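Local coordinates for flavin-nucleotide-binding protein (PDB 4YBN) that binds FAD and heme in a split beta-barrel dimer and is probably an oxidoreductase related to the pyridoxamine 5'-phosphate oxidases, at residues D26-V37 / A47-V55; R129-E137 / L207-T215. One frame throughout, in Å; residues are numbered along the deposited sequence. Where two conformers were deposited one is given.

Contact 1: residues D26-V37 / A47-V55; sequences DDLLDTIPLATV and AFPIGFGRV. With FAD (flavin-adenine dinucleotide), chain H.
Arg54 is gripped by two aspartates of 26-37 in different ways. Asp30 takes it side-on: NH2 of Arg54 gives a straight bond (177°) to the syn lone pair of Asp30 OD2 at 2.8 Å, and NE of Arg54 reaches Asp30 OD1 at 3.1 Å from a tilted position. Asp26 is instead stacked on one face of the guanidinium, the two planes 10° apart, with OD1 3.5 Å from Arg54 NE, a pairing of charges alone; its stronger partner is Arg22 NE, in a salt bridge. A bend at chi3 (57°) turns the guanidinium into this clasp. The Phe52 ring lies against the chain between helix 22-29 and strand 34-41, with CD1 3.5 Å from Ala35 CB and Leu34 O at its edge. Beyond it the strands form an antiparallel ladder, Ala35 pairing with Ile50 and Val37 with Phe48 through two backbone bonds each. Val37 CB sits over the Phe48 ring face, 4.2 Å from its centroid, a CH-pi contact. At the flavin, Pro49 O accepts a hydrogen bond from FAD O2' (2.9 Å). This hairpin of the split barrel lies between strands 58-64 and 78-91, with helix 68-74 against Phe48 and Ile50 and the second subunit packed on Pro49.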
loop_
_atom_site.group_PDB
_atom_site.type_symbol
_atom_site.label_atom_id
_atom_site.label_comp_id
_atom_site.label_asym_id
_atom_site.label_seq_id
_atom_site.Cartn_x
_atom_site.Cartn_y
_atom_site.Cartn_z
ATOM N N ASP A 26 -11.617 10.930 -4.696
ATOM C CA ASP A 26 -10.578 11.882 -4.994
ATOM C C ASP A 26 -9.715 12.212 -3.812
ATOM O O ASP A 26 -8.492 12.389 -3.938
ATOM C CB ASP A 26 -11.194 13.206 -5.580
ATOM C CG ASP A 26 -11.778 12.996 -6.945
ATOM O OD1 ASP A 26 -11.521 11.945 -7.524
ATOM O OD2 ASP A 26 -12.499 13.889 -7.465
ATOM N N ASP A 27 -10.317 12.329 -2.657
ATOM C CA ASP A 27 -9.574 12.588 -1.471
ATOM C C ASP A 27 -8.542 11.471 -1.191
ATOM O O ASP A 27 -7.373 11.739 -0.931
ATOM C CB ASP A 27 -10.514 12.735 -0.265
ATOM C CG ASP A 27 -9.760 13.154 0.973
ATOM O OD1 ASP A 27 -9.251 14.297 0.983
ATOM O OD2 ASP A 27 -9.639 12.337 1.930
ATOM N N LEU A 28 -8.954 10.230 -1.358
ATOM C CA LEU A 28 -7.993 9.145 -1.210
ATOM C C LEU A 28 -6.944 9.196 -2.245
ATOM O O LEU A 28 -5.752 9.179 -1.929
ATOM C CB LEU A 28 -8.704 7.821 -1.288
ATOM C CG LEU A 28 -7.805 6.584 -1.189
ATOM C CD1 LEU A 28 -7.062 6.576 0.102
ATOM C CD2 LEU A 28 -8.610 5.350 -1.367
ATOM N N LEU A 29 -7.339 9.383 -3.512
ATOM C CA LEU A 29 -6.363 9.426 -4.597
ATOM C C LEU A 29 -5.438 10.632 -4.540
ATOM O O LEU A 29 -4.317 10.626 -5.040
ATOM C CB LEU A 29 -7.087 9.403 -5.942
ATOM C CG LEU A 29 -7.926 8.191 -6.278
ATOM C CD1 LEU A 29 -8.589 8.293 -7.601
ATOM C CD2 LEU A 29 -7.112 6.898 -6.183
ATOM N N ASP A 30 -5.879 11.700 -3.886
ATOM C CA ASP A 30 -5.037 12.821 -3.697
ATOM C C ASP A 30 -4.234 12.764 -2.423
ATOM O O ASP A 30 -3.596 13.748 -2.078
ATOM C CB ASP A 30 -5.910 14.068 -3.596
ATOM C CG ASP A 30 -6.567 14.398 -4.939
ATOM O OD1 ASP A 30 -6.071 13.872 -5.971
ATOM O OD2 ASP A 30 -7.567 15.146 -4.931
ATOM N N THR A 31 -4.299 11.665 -1.696
ATOM C CA THR A 31 -3.559 11.500 -0.484
ATOM C C THR A 31 -2.399 10.514 -0.690
ATOM O O THR A 31 -1.286 10.809 -0.303
ATOM C CB THR A 31 -4.491 10.976 0.630
ATOM O OG1 THR A 31 -5.542 11.900 0.827
ATOM C CG2 THR A 31 -3.720 10.824 1.966
ATOM N N ILE A 32 -2.674 9.349 -1.241
ATOM C CA ILE A 32 -1.686 8.261 -1.330
ATOM C C ILE A 32 -1.054 8.318 -2.678
ATOM O O ILE A 32 -1.786 8.295 -3.637
ATOM C CB ILE A 32 -2.411 6.888 -1.178
ATOM C CG1 ILE A 32 -3.187 6.840 0.160
ATOM C CG2 ILE A 32 -1.419 5.728 -1.246
ATOM C CD1 ILE A 32 -2.281 6.911 1.367
ATOM N N PRO A 33 0.282 8.356 -2.787
ATOM C CA PRO A 33 0.938 8.406 -4.085
ATOM C C PRO A 33 1.288 7.054 -4.726
ATOM O O PRO A 33 1.757 7.025 -5.848
ATOM C CB PRO A 33 2.208 9.165 -3.771
ATOM C CG PRO A 33 2.545 8.730 -2.434
ATOM C CD PRO A 33 1.262 8.519 -1.696
ATOM N N LEU A 34 1.044 5.953 -4.020
ATOM C CA LEU A 34 1.387 4.630 -4.500
ATOM C C LEU A 34 0.138 3.901 -4.920
ATOM O O LEU A 34 -0.877 3.898 -4.208
ATOM C CB LEU A 34 2.123 3.871 -3.409
ATOM C CG LEU A 34 2.158 2.353 -3.407
ATOM C CD1 LEU A 34 2.971 1.835 -4.574
ATOM C CD2 LEU A 34 2.714 1.880 -2.063
ATOM N N ALA A 35 0.201 3.277 -6.089
ATOM C CA ALA A 35 -0.847 2.376 -6.520
ATOM C C ALA A 35 -0.218 0.980 -6.718
ATOM O O ALA A 35 0.989 0.854 -7.007
ATOM C CB ALA A 35 -1.423 2.867 -7.853
ATOM N N THR A 36 -1.029 -0.059 -6.606
ATOM C CA THR A 36 -0.572 -1.338 -6.983
ATOM C C THR A 36 -1.402 -1.687 -8.194
ATOM O O THR A 36 -2.603 -1.637 -8.121
ATOM C CB THR A 36 -0.746 -2.364 -5.856
ATOM O OG1 THR A 36 0.059 -1.937 -4.757
ATOM C CG2 THR A 36 -0.276 -3.659 -6.300
ATOM N N VAL A 37 -0.737 -2.080 -9.258
ATOM C CA VAL A 37 -1.386 -2.372 -10.527
ATOM C C VAL A 37 -1.296 -3.867 -10.819
ATOM O O VAL A 37 -0.271 -4.465 -10.671
ATOM C CB VAL A 37 -0.719 -1.635 -11.661
ATOM C CG1 VAL A 37 -1.283 -2.080 -13.006
ATOM C CG2 VAL A 37 -0.858 -0.145 -11.495
ATOM N N ALA A 47 1.470 -8.281 -10.358
ATOM C CA ALA A 47 1.161 -7.052 -9.594
ATOM C C ALA A 47 2.439 -6.282 -9.332
ATOM O O ALA A 47 3.487 -6.912 -9.095
ATOM C CB ALA A 47 0.488 -7.394 -8.318
ATOM N N PHE A 48 2.384 -4.943 -9.487
ATOM C CA PHE A 48 3.579 -4.150 -9.257
ATOM C C PHE A 48 3.155 -2.821 -8.701
ATOM O O PHE A 48 2.092 -2.343 -8.975
ATOM C CB PHE A 48 4.433 -4.012 -10.492
ATOM C CG PHE A 48 3.783 -3.278 -11.629
ATOM C CD1 PHE A 48 3.954 -1.930 -11.766
ATOM C CD2 PHE A 48 3.063 -3.934 -12.573
ATOM C CE1 PHE A 48 3.395 -1.213 -12.844
ATOM C CE2 PHE A 48 2.462 -3.228 -13.628
ATOM C CZ PHE A 48 2.619 -1.867 -13.750
ATOM N N PRO A 49 3.945 -2.262 -7.838
ATOM C CA PRO A 49 3.675 -0.985 -7.318
ATOM C C PRO A 49 4.147 0.114 -8.232
ATOM O O PRO A 49 5.132 -0.053 -9.016
ATOM C CB PRO A 49 4.555 -0.963 -6.044
ATOM C CG PRO A 49 5.662 -1.834 -6.354
ATOM C CD PRO A 49 5.152 -2.875 -7.268
ATOM N N ILE A 50 3.531 1.271 -8.177
ATOM C CA ILE A 50 3.987 2.384 -9.018
ATOM C C ILE A 50 3.439 3.688 -8.510
ATOM O O ILE A 50 2.329 3.748 -7.974
ATOM C CB ILE A 50 3.545 2.133 -10.497
ATOM C CG1 ILE A 50 4.240 3.122 -11.424
ATOM C CG2 ILE A 50 2.056 2.288 -10.593
ATOM C CD1 ILE A 50 4.504 2.757 -12.869
ATOM N N GLY A 51 4.188 4.784 -8.620
ATOM C CA GLY A 51 3.557 6.093 -8.287
ATOM C C GLY A 51 2.473 6.551 -9.252
ATOM O O GLY A 51 2.531 6.298 -10.442
ATOM N N PHE A 52 1.433 7.196 -8.764
ATOM C CA PHE A 52 0.428 7.683 -9.688
ATOM C C PHE A 52 0.029 9.094 -9.214
ATOM O O PHE A 52 0.211 9.460 -8.024
ATOM C CB PHE A 52 -0.777 6.780 -9.712
ATOM C CG PHE A 52 -1.666 6.985 -8.551
ATOM C CD1 PHE A 52 -1.393 6.347 -7.307
ATOM C CD2 PHE A 52 -2.738 7.879 -8.608
ATOM C CE1 PHE A 52 -2.132 6.613 -6.168
ATOM C CE2 PHE A 52 -3.480 8.138 -7.483
ATOM C CZ PHE A 52 -3.176 7.541 -6.239
ATOM N N GLY A 53 -0.555 9.874 -10.100
ATOM C CA GLY A 53 -1.233 11.105 -9.700
ATOM C C GLY A 53 -2.593 11.191 -10.378
ATOM O O GLY A 53 -2.759 10.691 -11.498
ATOM N N ARG A 54 -3.593 11.701 -9.688
ATOM C CA ARG A 54 -4.865 11.971 -10.274
ATOM C C ARG A 54 -4.764 13.330 -10.968
ATOM O O ARG A 54 -4.486 14.360 -10.296
ATOM C CB ARG A 54 -5.969 12.025 -9.228
ATOM C CG ARG A 54 -7.339 12.156 -9.874
ATOM C CD ARG A 54 -8.497 12.309 -8.894
ATOM N NE ARG A 54 -8.398 13.453 -7.962
ATOM C CZ ARG A 54 -8.858 14.675 -8.253
ATOM N NH1 ARG A 54 -9.494 14.896 -9.375
ATOM N NH2 ARG A 54 -8.774 15.656 -7.386
ATOM N N VAL A 55 -4.966 13.337 -12.279
ATOM C CA VAL A 55 -4.981 14.581 -13.078
ATOM C C VAL A 55 -6.356 14.698 -13.573
ATOM O O VAL A 55 -6.700 14.120 -14.554
ATOM C CB VAL A 55 -3.944 14.554 -14.165
ATOM C CG1 VAL A 55 -3.930 15.837 -15.020
ATOM C CG2 VAL A 55 -2.581 14.344 -13.514
HETATM P PA FAD H . 9.429 -6.720 -15.064
HETATM O O1A FAD H . 10.637 -7.080 -15.896
HETATM O O2A FAD H . 8.129 -6.408 -15.768
HETATM O O5B FAD H . 9.104 -7.926 -14.020
HETATM C C5B FAD H . 9.921 -9.080 -13.831
HETATM C C4B FAD H . 9.840 -9.553 -12.377
HETATM O O4B FAD H . 10.736 -8.798 -11.532
HETATM C C3B FAD H . 8.474 -9.368 -11.706
HETATM O O3B FAD H . 7.441 -10.321 -12.002
HETATM C C2B FAD H . 8.821 -9.402 -10.247
HETATM O O2B FAD H . 8.816 -10.769 -9.873
HETATM C C1B FAD H . 10.203 -8.714 -10.205
HETATM N N9A FAD H . 9.952 -7.301 -9.775
HETATM C C8A FAD H . 9.959 -6.227 -10.594
HETATM N N7A FAD H . 9.656 -5.086 -9.908
HETATM C C5A FAD H . 9.439 -5.430 -8.624
HETATM C C6A FAD H . 9.084 -4.699 -7.391
HETATM N N6A FAD H . 8.915 -3.352 -7.461
HETATM N N1A FAD H . 8.976 -5.456 -6.249
HETATM C C2A FAD H . 9.190 -6.797 -6.191
HETATM N N3A FAD H . 9.498 -7.491 -7.281
HETATM C C4A FAD H . 9.639 -6.894 -8.521
HETATM N N1 FAD H . 8.347 2.443 -11.747
HETATM C C2 FAD H . 8.163 3.385 -12.715
HETATM O O2 FAD H . 8.521 3.027 -13.864
HETATM N N3 FAD H . 7.656 4.636 -12.463
HETATM C C4 FAD H . 7.244 4.991 -11.218
HETATM O O4 FAD H . 6.746 6.091 -10.902
HETATM C C4X FAD H . 7.407 4.007 -10.114
HETATM N N5 FAD H . 7.044 4.318 -8.850
HETATM C C5X FAD H . 7.203 3.412 -7.844
HETATM C C6 FAD H . 6.801 3.732 -6.549
HETATM C C7 FAD H . 6.934 2.823 -5.512
HETATM C C7M FAD H . 6.503 3.214 -4.121
HETATM C C8 FAD H . 7.522 1.495 -5.791
HETATM C C8M FAD H . 7.668 0.445 -4.728
HETATM C C9 FAD H . 7.905 1.165 -7.066
HETATM C C9A FAD H . 7.771 2.067 -8.115
HETATM N N10 FAD H . 8.146 1.714 -9.436
HETATM C C10 FAD H . 7.999 2.682 -10.456
HETATM C "C1'" FAD H . 8.771 0.407 -9.716
HETATM C "C2'" FAD H . 7.950 -0.676 -10.370
HETATM O "O2'" FAD H . 7.534 -1.605 -9.363
HETATM C "C3'" FAD H . 8.853 -1.405 -11.400
HETATM O "O3'" FAD H . 10.094 -1.851 -10.761
HETATM C "C4'" FAD H . 9.092 -0.639 -12.731
HETATM O "O4'" FAD H . 7.850 -0.303 -13.394
HETATM C "C5'" FAD H . 9.923 -1.461 -13.725
HETATM O "O5'" FAD H . 9.452 -2.821 -13.764
HETATM P P FAD H . 10.025 -3.939 -14.793
HETATM O O1P FAD H . 11.524 -3.768 -14.884
HETATM O O2P FAD H . 9.136 -3.821 -16.028
HETATM O O3P FAD H . 9.789 -5.420 -14.132
HETATM O O HOH W 1 -3.298 12.717 -6.955
HETATM O O HOH W 2 -5.258 15.458 -7.858
#

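Contact 2: residues R129-E137 / L207-T215; sequences RFIPGRTAE and LPPSVRGMT. With HEM (protoporphyrin IX containing Fe), chain F.
The carboxylate of Glu137 binds Ser210 through both oxygens, and beside it the guanidinium of Arg134 has Pro208 CG lying obliquely to it. Within 129-137, Glu137 OE1 sits at the edge of that guanidinium, in its plane, and accepts a hydrogen bond from Arg134 NH1 at 2.9 Å, nearly along its own C-O axis. At the other end of 129-137, the Phe130 ring is turned to the heme. The vinyl carbon CAB lies in the plane of the ring at its edge, the methyl CMB approaches obliquely, and Phe100 of the second subunit makes an edge-to-face pair with the same ring.

Across the contact, Ser210 stands in the first turn of helix 209-212, which has Pro208 at its N-cap position. Glu137 OE2 uses its syn lone pair to accept a hydrogen bond from Ser210 N at 2.9 Å (155°), and OE1 accepts one from Ser210 OG at 2.7 Å, 30° out of the carboxylate plane. The hydroxyl can reach it because OG stands between the backbone N and the carbonyl carbon (chi1 65°). Behind this polar pair, Ser210 CB comes to 3.0 Å from Pro132 O in the type II turn 131-134, whose Gly133 has backbone angles at which a side chain would jam against the preceding carbonyl O. Ile131 CG2 touches Met214 SD at 3.7 Å, an apolar patch that Val89 of the second subunit extends.

Three donors thus converge on one carboxylate. Arg134, held through NH2 by Ala92 O of the second subunit, and the N-terminal end of helix 209-212 would both be expected to favour the ionised form of Glu137.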
loop_
_atom_site.group_PDB
_atom_site.type_symbol
_atom_site.label_atom_id
_atom_site.label_comp_id
_atom_site.label_asym_id
_atom_site.label_seq_id
_atom_site.Cartn_x
_atom_site.Cartn_y
_atom_site.Cartn_z
ATOM N N ARG A 129 1.866 16.606 -8.628
ATOM C CA ARG A 129 1.147 15.776 -7.641
ATOM C C ARG A 129 2.107 15.294 -6.571
ATOM O O ARG A 129 1.797 15.347 -5.380
ATOM C CB ARG A 129 0.472 14.541 -8.357
ATOM C CG ARG A 129 -0.949 14.782 -8.764
ATOM C CD ARG A 129 -1.079 16.057 -9.444
ATOM N NE ARG A 129 -2.406 16.359 -9.933
ATOM C CZ ARG A 129 -2.618 17.372 -10.764
ATOM N NH1 ARG A 129 -1.567 18.141 -11.187
ATOM N NH2 ARG A 129 -3.857 17.619 -11.155
ATOM N N PHE A 130 3.258 14.819 -7.024
ATOM C CA PHE A 130 4.235 14.172 -6.179
ATOM C C PHE A 130 4.909 15.230 -5.327
ATOM O O PHE A 130 5.102 15.009 -4.136
ATOM C CB PHE A 130 5.331 13.395 -6.988
ATOM C CG PHE A 130 4.823 12.187 -7.781
ATOM C CD1 PHE A 130 3.744 11.402 -7.331
ATOM C CD2 PHE A 130 5.456 11.816 -8.970
ATOM C CE1 PHE A 130 3.316 10.309 -8.068
ATOM C CE2 PHE A 130 5.027 10.708 -9.723
ATOM C CZ PHE A 130 3.947 9.963 -9.280
ATOM N N ILE A 131 5.328 16.344 -5.942
ATOM C CA ILE A 131 6.091 17.448 -5.228
ATOM C C ILE A 131 5.414 18.730 -5.677
ATOM O O ILE A 131 5.743 19.234 -6.753
ATOM C CB ILE A 131 7.577 17.467 -5.607
ATOM C CG1 ILE A 131 8.248 16.086 -5.376
ATOM C CG2 ILE A 131 8.351 18.521 -4.818
ATOM C CD1 ILE A 131 9.360 15.712 -6.369
ATOM N N PRO A 132 4.405 19.214 -4.933
ATOM C CA PRO A 132 3.612 20.342 -5.451
ATOM C C PRO A 132 4.383 21.617 -5.733
ATOM O O PRO A 132 5.132 22.065 -4.885
ATOM C CB PRO A 132 2.572 20.585 -4.352
ATOM C CG PRO A 132 2.386 19.239 -3.729
ATOM C CD PRO A 132 3.722 18.529 -3.807
ATOM N N GLY A 133 4.148 22.262 -6.868
ATOM C CA GLY A 133 4.878 23.503 -7.197
ATOM C C GLY A 133 6.274 23.278 -7.770
ATOM O O GLY A 133 7.013 24.236 -8.046
ATOM N N ARG A 134 6.659 22.020 -7.968
ATOM C CA ARG A 134 8.013 21.690 -8.322
ATOM C C ARG A 134 8.296 21.997 -9.749
ATOM O O ARG A 134 9.420 22.345 -10.075
ATOM C CB ARG A 134 8.316 20.220 -8.071
ATOM C CG ARG A 134 9.744 19.778 -8.282
ATOM C CD ARG A 134 10.739 20.574 -7.405
ATOM N NE ARG A 134 12.093 20.028 -7.484
ATOM C CZ ARG A 134 13.183 20.681 -7.159
ATOM N NH1 ARG A 134 13.110 21.922 -6.707
ATOM N NH2 ARG A 134 14.359 20.132 -7.270
ATOM N N THR A 135 7.300 21.839 -10.620
ATOM C CA THR A 135 7.527 22.036 -12.030
ATOM C C THR A 135 7.989 23.472 -12.275
ATOM O O THR A 135 8.827 23.702 -13.120
ATOM C CB THR A 135 6.259 21.704 -12.834
ATOM O OG1 THR A 135 6.105 20.274 -12.883
ATOM C CG2 THR A 135 6.331 22.188 -14.222
ATOM N N ALA A 136 7.435 24.424 -11.552
ATOM C CA ALA A 136 7.765 25.808 -11.827
ATOM C C ALA A 136 9.206 26.057 -11.418
ATOM O O ALA A 136 9.798 26.994 -11.889
ATOM C CB ALA A 136 6.825 26.721 -11.060
ATOM N N GLU A 137 9.770 25.234 -10.534
ATOM C CA GLU A 137 11.185 25.393 -10.103
ATOM C C GLU A 137 12.236 24.721 -10.979
ATOM O O GLU A 137 13.403 24.989 -10.845
ATOM C CB GLU A 137 11.377 24.918 -8.664
ATOM C CG GLU A 137 10.456 25.622 -7.620
ATOM C CD GLU A 137 10.309 24.866 -6.290
ATOM O OE1 GLU A 137 10.856 23.729 -6.181
ATOM O OE2 GLU A 137 9.624 25.406 -5.368
ATOM N N LEU A 207 16.294 25.196 0.843
ATOM C CA LEU A 207 15.237 24.293 0.386
ATOM C C LEU A 207 14.357 25.064 -0.541
ATOM O O LEU A 207 13.990 26.149 -0.212
ATOM C CB LEU A 207 14.371 23.835 1.496
ATOM C CG LEU A 207 14.851 22.865 2.519
ATOM C CD1 LEU A 207 13.740 22.713 3.537
ATOM C CD2 LEU A 207 15.240 21.541 1.873
ATOM N N PRO A 208 13.940 24.448 -1.655
ATOM C CA PRO A 208 12.982 25.071 -2.505
ATOM C C PRO A 208 11.607 25.145 -1.893
ATOM O O PRO A 208 11.267 24.383 -0.989
ATOM C CB PRO A 208 12.957 24.186 -3.764
ATOM C CG PRO A 208 13.952 23.126 -3.617
ATOM C CD PRO A 208 14.472 23.172 -2.186
ATOM N N PRO A 209 10.789 26.123 -2.327
ATOM C CA PRO A 209 9.502 26.288 -1.637
ATOM C C PRO A 209 8.656 25.072 -1.694
ATOM O O PRO A 209 8.012 24.732 -0.717
ATOM C CB PRO A 209 8.824 27.415 -2.433
ATOM C CG PRO A 209 9.980 28.227 -2.875
ATOM C CD PRO A 209 11.061 27.242 -3.247
ATOM N N SER A 210 8.693 24.376 -2.826
ATOM C CA SER A 210 7.908 23.179 -2.973
ATOM C C SER A 210 8.291 22.150 -1.951
ATOM O O SER A 210 7.441 21.428 -1.436
ATOM C CB SER A 210 8.089 22.576 -4.361
ATOM O OG SER A 210 9.401 22.114 -4.614
ATOM N N VAL A 211 9.573 22.078 -1.636
ATOM C CA VAL A 211 9.980 21.062 -0.717
ATOM C C VAL A 211 9.640 21.532 0.688
ATOM O O VAL A 211 9.364 20.707 1.546
ATOM C CB VAL A 211 11.458 20.790 -0.801
ATOM C CG1 VAL A 211 11.924 19.875 0.318
ATOM C CG2 VAL A 211 11.777 20.168 -2.128
ATOM N N ARG A 212 9.618 22.842 0.928
ATOM C CA ARG A 212 9.228 23.374 2.239
ATOM C C ARG A 212 7.806 22.998 2.585
ATOM O O ARG A 212 7.506 22.700 3.737
ATOM C CB ARG A 212 9.375 24.906 2.290
ATOM C CG ARG A 212 10.761 25.365 1.920
ATOM C CD ARG A 212 11.093 26.769 2.388
ATOM N NE ARG A 212 10.180 27.754 1.822
ATOM C CZ ARG A 212 10.534 28.673 0.935
ATOM N NH1 ARG A 212 11.787 28.735 0.489
ATOM N NH2 ARG A 212 9.626 29.524 0.472
ATOM N N GLY A 213 6.959 22.923 1.566
ATOM C CA GLY A 213 5.594 22.361 1.655
ATOM C C GLY A 213 5.418 20.900 2.008
ATOM O O GLY A 213 4.339 20.477 2.499
ATOM N N MET A 214 6.443 20.096 1.774
ATOM C CA MET A 214 6.368 18.653 2.029
ATOM C C MET A 214 6.574 18.398 3.522
ATOM O O MET A 214 7.599 17.939 3.969
ATOM C CB MET A 214 7.411 17.909 1.159
ATOM C CG MET A 214 7.022 18.001 -0.316
ATOM S SD MET A 214 8.393 17.393 -1.294
ATOM C CE MET A 214 8.072 15.638 -1.183
ATOM N N THR A 215 5.569 18.796 4.290
ATOM C CA THR A 215 5.583 18.622 5.707
ATOM C C THR A 215 4.163 18.177 6.163
ATOM O O THR A 215 3.166 18.436 5.487
ATOM C CB THR A 215 6.014 19.953 6.367
ATOM O OG1 THR A 215 6.505 19.679 7.680
ATOM C CG2 THR A 215 4.845 20.959 6.387
HETATM C CHA HEM F . 11.241 5.852 -13.163
HETATM C CHB HEM F . 9.290 8.684 -9.815
HETATM C CHC HEM F . 9.265 12.428 -12.898
HETATM C CHD HEM F . 11.012 9.504 -16.304
HETATM C C1A HEM F . 10.737 6.311 -11.984
HETATM C C2A HEM F . 10.622 5.520 -10.813
HETATM C C3A HEM F . 10.043 6.318 -9.878
HETATM C C4A HEM F . 9.823 7.592 -10.465
HETATM C CMA HEM F . 9.743 5.891 -8.462
HETATM C CAA HEM F . 11.020 4.063 -10.627
HETATM C CBA HEM F . 12.533 3.806 -10.553
HETATM C CGA HEM F . 12.763 2.319 -10.383
HETATM O O1A HEM F . 13.198 1.880 -9.289
HETATM O O2A HEM F . 12.528 1.515 -11.324
HETATM C C1B HEM F . 9.141 9.972 -10.357
HETATM C C2B HEM F . 8.674 11.086 -9.593
HETATM C C3B HEM F . 8.634 12.159 -10.435
HETATM C C4B HEM F . 9.135 11.664 -11.756
HETATM C CMB HEM F . 8.259 11.093 -8.137
HETATM C CAB HEM F . 8.247 13.518 -9.970
HETATM C CBB HEM F . 8.559 14.613 -10.641
HETATM C C1C HEM F . 9.713 11.973 -14.153
HETATM C C2C HEM F . 9.606 12.691 -15.383
HETATM C C3C HEM F . 10.115 11.854 -16.378
HETATM C C4C HEM F . 10.525 10.620 -15.715
HETATM C CMC HEM F . 9.082 14.090 -15.552
HETATM C CAC HEM F . 10.316 12.194 -17.800
HETATM C CBC HEM F . 10.263 13.427 -18.355
HETATM C C1D HEM F . 11.217 8.285 -15.687
HETATM C C2D HEM F . 11.800 7.136 -16.417
HETATM C C3D HEM F . 11.865 6.148 -15.527
HETATM C C4D HEM F . 11.310 6.670 -14.279
HETATM C CMD HEM F . 12.256 7.055 -17.851
HETATM C CAD HEM F . 12.395 4.761 -15.704
HETATM C CBD HEM F . 13.816 4.681 -15.108
HETATM C CGD HEM F . 14.572 3.452 -15.579
HETATM O O1D HEM F . 15.557 3.546 -16.356
HETATM O O2D HEM F . 14.200 2.325 -15.192
HETATM N NA HEM F . 10.247 7.570 -11.754
HETATM N NB HEM F . 9.433 10.362 -11.611
HETATM N NC HEM F . 10.196 10.702 -14.405
HETATM N ND HEM F . 10.948 7.953 -14.418
HETATM FE FE HEM F . 10.184 9.062 -13.098
#

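In the fold
From the N terminus, helix 22-29 leads into the barrel, and contact 1 closes the short hairpin loop between strands 34-41 and 44-55. The chain then completes most of the sheet before helix 116-130 brings in 129-137. Contact 2 closes a much longer loop, joining this region to the C-terminal helix 209-212 across 69 intervening residues. The two loops follow one another in series, neither enclosing nor crossing the other. Their centres are 18 Å apart, yet they touch: Arg129 NE probably bonds to Arg54 O, and Phe130 packs on Gly51 and Phe52. The FAD-binding hairpin is thereby tied to the heme-lining end of helix 116-130, and both contacts also meet the second subunit.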